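Local atomic coordinates of CDP-glucose-4,6-dehydratase (Yersinia pseudotuberculosis, PDB entry 1RKX), a protein that catalyses the NAD-dependent dehydration of CDP-D-glucose to CDP-4-keto-6-deoxy-D-glucose, as a member of the short-chain dehydrogenase/reductase family. Residues G22-A34 with H343-N355. Numbering follows the deposited sequence.
Sequences GGWLSLWLQTMGA and HEYSITEINNYMN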
# COMPACT_ATOMS: atom_id res chain seq x y z
N GLY C 22 17.75 29.57 -5.08
CA GLY C 22 17.08 30.68 -5.71
C GLY C 22 18.01 31.58 -6.51
O GLY C 22 17.63 32.08 -7.57
N GLY C 23 19.21 31.78 -5.99
CA GLY C 23 20.19 32.60 -6.68
C GLY C 23 20.63 31.95 -7.98
O GLY C 23 20.66 32.59 -9.03
N TRP C 24 20.97 30.67 -7.93
CA TRP C 24 21.38 29.99 -9.15
C TRP C 24 20.24 29.99 -10.17
O TRP C 24 20.47 30.22 -11.36
CB TRP C 24 21.82 28.55 -8.87
CG TRP C 24 23.24 28.44 -8.37
CD1 TRP C 24 23.65 28.26 -7.09
CD2 TRP C 24 24.43 28.54 -9.16
NE1 TRP C 24 25.02 28.23 -7.02
CE2 TRP C 24 25.53 28.40 -8.28
CE3 TRP C 24 24.68 28.73 -10.53
CZ2 TRP C 24 26.86 28.44 -8.73
CZ3 TRP C 24 26.00 28.78 -10.97
CH2 TRP C 24 27.07 28.63 -10.07
N LEU C 25 19.01 29.76 -9.71
CA LEU C 25 17.87 29.76 -10.63
C LEU C 25 17.65 31.14 -11.24
O LEU C 25 17.41 31.26 -12.45
CB LEU C 25 16.58 29.31 -9.92
CG LEU C 25 15.36 29.26 -10.85
CD1 LEU C 25 15.59 28.22 -11.95
CD2 LEU C 25 14.10 28.90 -10.06
N SER C 26 17.72 32.18 -10.41
CA SER C 26 17.53 33.55 -10.90
C SER C 26 18.59 33.91 -11.93
O SER C 26 18.28 34.49 -12.97
CB SER C 26 17.57 34.53 -9.73
OG SER C 26 16.46 34.32 -8.87
N LEU C 27 19.85 33.55 -11.65
CA LEU C 27 20.94 33.82 -12.58
C LEU C 27 20.69 33.08 -13.90
O LEU C 27 20.91 33.63 -14.98
CB LEU C 27 22.27 33.37 -12.00
CG LEU C 27 22.90 34.22 -10.90
CD1 LEU C 27 24.13 33.50 -10.33
CD2 LEU C 27 23.29 35.58 -11.48
N TRP C 28 20.24 31.84 -13.79
CA TRP C 28 19.97 31.02 -14.97
C TRP C 28 18.88 31.67 -15.82
O TRP C 28 19.03 31.81 -17.04
CB TRP C 28 19.52 29.61 -14.55
CG TRP C 28 19.66 28.57 -15.64
CD1 TRP C 28 19.67 28.77 -16.99
CD2 TRP C 28 19.78 27.15 -15.45
NE1 TRP C 28 19.79 27.58 -17.66
CE2 TRP C 28 19.86 26.56 -16.73
CE3 TRP C 28 19.83 26.32 -14.32
CZ2 TRP C 28 19.99 25.18 -16.92
CZ3 TRP C 28 19.95 24.94 -14.51
CH2 TRP C 28 20.03 24.38 -15.80
N LEU C 29 17.79 32.06 -15.18
CA LEU C 29 16.67 32.71 -15.86
C LEU C 29 17.14 34.00 -16.53
O LEU C 29 16.77 34.28 -17.67
CB LEU C 29 15.55 33.02 -14.86
CG LEU C 29 14.79 31.80 -14.31
CD1 LEU C 29 13.92 32.20 -13.12
CD2 LEU C 29 13.93 31.21 -15.43
N GLN C 30 17.95 34.78 -15.82
CA GLN C 30 18.47 36.03 -16.37
C GLN C 30 19.27 35.78 -17.64
O GLN C 30 19.07 36.45 -18.65
CB GLN C 30 19.34 36.75 -15.35
CG GLN C 30 18.59 37.23 -14.11
CD GLN C 30 19.50 37.81 -13.05
OE1 GLN C 30 19.15 37.86 -11.87
NE2 GLN C 30 20.68 38.26 -13.46
N THR C 31 20.17 34.79 -17.61
CA THR C 31 20.99 34.49 -18.78
C THR C 31 20.16 34.07 -19.98
O THR C 31 20.60 34.24 -21.12
CB THR C 31 22.03 33.39 -18.49
OG1 THR C 31 21.37 32.13 -18.31
CG2 THR C 31 22.82 33.72 -17.25
N MET C 32 18.97 33.52 -19.74
CA MET C 32 18.12 33.09 -20.84
C MET C 32 17.17 34.19 -21.32
O MET C 32 16.29 33.94 -22.14
CB MET C 32 17.34 31.83 -20.45
CG MET C 32 18.24 30.63 -20.20
SD MET C 32 17.36 29.06 -20.10
CE MET C 32 16.46 29.28 -18.54
N GLY C 33 17.37 35.40 -20.81
CA GLY C 33 16.55 36.53 -21.23
C GLY C 33 15.20 36.73 -20.58
O GLY C 33 14.38 37.50 -21.08
N ALA C 34 14.94 36.05 -19.47
CA ALA C 34 13.66 36.21 -18.80
C ALA C 34 13.62 37.51 -18.01
O ALA C 34 14.66 38.05 -17.65
CB ALA C 34 13.39 35.02 -17.88
N HIS C 343 30.06 36.66 -10.71
CA HIS C 343 28.82 36.81 -11.46
C HIS C 343 29.05 36.16 -12.81
O HIS C 343 28.27 35.31 -13.25
CB HIS C 343 28.45 38.29 -11.65
CG HIS C 343 27.25 38.49 -12.53
ND1 HIS C 343 27.36 38.80 -13.87
CD2 HIS C 343 25.93 38.35 -12.28
CE1 HIS C 343 26.15 38.85 -14.41
NE2 HIS C 343 25.27 38.58 -13.46
N GLU C 344 30.13 36.56 -13.48
CA GLU C 344 30.47 35.99 -14.78
C GLU C 344 30.85 34.52 -14.65
O GLU C 344 30.49 33.72 -15.50
CB GLU C 344 31.63 36.76 -15.41
CG GLU C 344 31.28 38.17 -15.85
CD GLU C 344 30.04 38.20 -16.73
OE1 GLU C 344 29.92 37.34 -17.64
OE2 GLU C 344 29.19 39.09 -16.53
N TYR C 345 31.59 34.18 -13.60
CA TYR C 345 32.00 32.79 -13.41
C TYR C 345 30.78 31.89 -13.28
O TYR C 345 30.72 30.81 -13.87
CB TYR C 345 32.86 32.65 -12.15
CG TYR C 345 33.50 31.29 -12.01
CD1 TYR C 345 34.74 31.02 -12.59
CD2 TYR C 345 32.84 30.25 -11.34
CE1 TYR C 345 35.32 29.75 -12.49
CE2 TYR C 345 33.41 28.98 -11.23
CZ TYR C 345 34.65 28.75 -11.81
OH TYR C 345 35.24 27.50 -11.71
N SER C 346 29.78 32.34 -12.52
CA SER C 346 28.57 31.55 -12.32
C SER C 346 27.78 31.42 -13.61
O SER C 346 27.17 30.38 -13.87
CB SER C 346 27.69 32.18 -11.23
OG SER C 346 28.36 32.14 -9.98
N ILE C 347 27.79 32.47 -14.43
CA ILE C 347 27.08 32.43 -15.70
C ILE C 347 27.73 31.38 -16.59
O ILE C 347 27.04 30.61 -17.27
CB ILE C 347 27.14 33.79 -16.43
CG1 ILE C 347 26.50 34.88 -15.56
CG2 ILE C 347 26.45 33.69 -17.78
CD1 ILE C 347 25.07 34.58 -15.16
N THR C 348 29.05 31.36 -16.59
CA THR C 348 29.79 30.39 -17.40
C THR C 348 29.51 28.97 -16.90
O THR C 348 29.44 28.03 -17.69
CB THR C 348 31.31 30.66 -17.35
OG1 THR C 348 31.58 31.91 -17.99
CG2 THR C 348 32.08 29.55 -18.05
N GLU C 349 29.36 28.81 -15.58
CA GLU C 349 29.07 27.50 -15.03
C GLU C 349 27.74 27.01 -15.56
O GLU C 349 27.59 25.85 -15.93
CB GLU C 349 29.04 27.54 -13.50
CG GLU C 349 28.87 26.18 -12.87
CD GLU C 349 29.91 25.90 -11.80
OE1 GLU C 349 31.10 26.16 -12.05
OE2 GLU C 349 29.53 25.42 -10.72
N ILE C 350 26.76 27.91 -15.61
CA ILE C 350 25.45 27.57 -16.13
C ILE C 350 25.58 27.17 -17.60
O ILE C 350 24.96 26.21 -18.05
CB ILE C 350 24.47 28.75 -16.00
CG1 ILE C 350 24.11 28.94 -14.52
CG2 ILE C 350 23.23 28.50 -16.84
CD1 ILE C 350 23.40 30.24 -14.20
N ASN C 351 26.40 27.91 -18.34
CA ASN C 351 26.60 27.60 -19.76
C ASN C 351 27.26 26.24 -19.92
O ASN C 351 26.89 25.46 -20.80
CB ASN C 351 27.46 28.68 -20.43
CG ASN C 351 26.73 30.00 -20.57
OD1 ASN C 351 25.55 30.04 -20.92
ND2 ASN C 351 27.44 31.10 -20.32
N ASN C 352 28.26 25.96 -19.08
CA ASN C 352 28.95 24.67 -19.14
C ASN C 352 27.95 23.55 -18.92
O ASN C 352 28.02 22.51 -19.57
CB ASN C 352 30.04 24.61 -18.06
CG ASN C 352 31.26 25.44 -18.42
OD1 ASN C 352 32.09 25.74 -17.57
ND2 ASN C 352 31.37 25.80 -19.70
N TYR C 353 27.02 23.76 -17.99
CA TYR C 353 26.01 22.75 -17.69
C TYR C 353 25.10 22.54 -18.90
O TYR C 353 24.88 21.41 -19.34
CB TYR C 353 25.15 23.18 -16.50
CG TYR C 353 24.16 22.12 -16.08
CD1 TYR C 353 24.54 21.09 -15.22
CD2 TYR C 353 22.85 22.12 -16.58
CE1 TYR C 353 23.64 20.08 -14.86
CE2 TYR C 353 21.95 21.12 -16.23
CZ TYR C 353 22.36 20.10 -15.37
OH TYR C 353 21.48 19.11 -15.02
N MET C 354 24.55 23.63 -19.43
CA MET C 354 23.66 23.52 -20.57
C MET C 354 24.31 22.91 -21.79
O MET C 354 23.66 22.20 -22.55
CB MET C 354 23.08 24.89 -20.94
CG MET C 354 22.05 25.40 -19.94
SD MET C 354 20.83 26.47 -20.73
CE MET C 354 21.72 28.03 -20.77
N ASN C 355 25.60 23.18 -21.98
CA ASN C 355 26.33 22.64 -23.12
C ASN C 355 26.84 21.22 -22.92
O ASN C 355 27.30 20.58 -23.87
CB ASN C 355 27.51 23.55 -23.48
CG ASN C 355 27.08 24.91 -23.98
OD1 ASN C 355 26.22 25.01 -24.86
ND2 ASN C 355 27.66 25.97 -23.44
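The first helix of the Rossmann fold, which follows strand 11-15, meets the C-terminal helix of the chain where Leu27 and Ile350 interlock as knobs into holes. The axes of 22-31 and 343-355 pass 9.9 Å apart at a crossing angle of -77°. Leu27 enters a hole formed by His343, Ser346, Ile347 and Ile350, its CD1 packing on Ser346 CB and its CD2 on the imidazole. In return Ile350 sits among Trp24, Leu27, Trp28 and Thr31, and its two branches divide the work; chi1 -72° sets CG1 anti to the carbonyl carbon and CG2 anti to the backbone N. Ile350 CG2 lies over one face of the Trp28 indole, 3.6 Å from the centroid of the five-membered ring, a CH-pi contact; Ile350 CD1 presses against the backbone, 3.6 Å from Trp28 N. The same indole meets Met354 at its edge, where Trp28 NE1 gives a weak hydrogen bond to Met354 SD at 3.4 Å, while its far end, CH2, touches Tyr353 CD2 at 3.7 Å with the rings inclined at 77°. Trp24 approaches edge-on: CZ3 lies 3.5 Å from Ser346 O, and Ile350 CG1 also packs near the ring plane, while the indole NE1 is hydrogen-bonded to Gly199 O. Helix 236-251 packs alongside, with Leu239 on Trp24, Leu243 on Trp28 and Glu237 bonded to the Tyr353 hydroxyl. Past the last turn, a Schellman motif with Gly33 at C-prime ends helix 20-31. Phe20 and Lys21, at the start of that helix, bind NAD; the C-terminal helix packs on the side of this dinucleotide-binding helix away from Leu25 and Leu29, the latter facing strand 11-15 of the Rossmann fold.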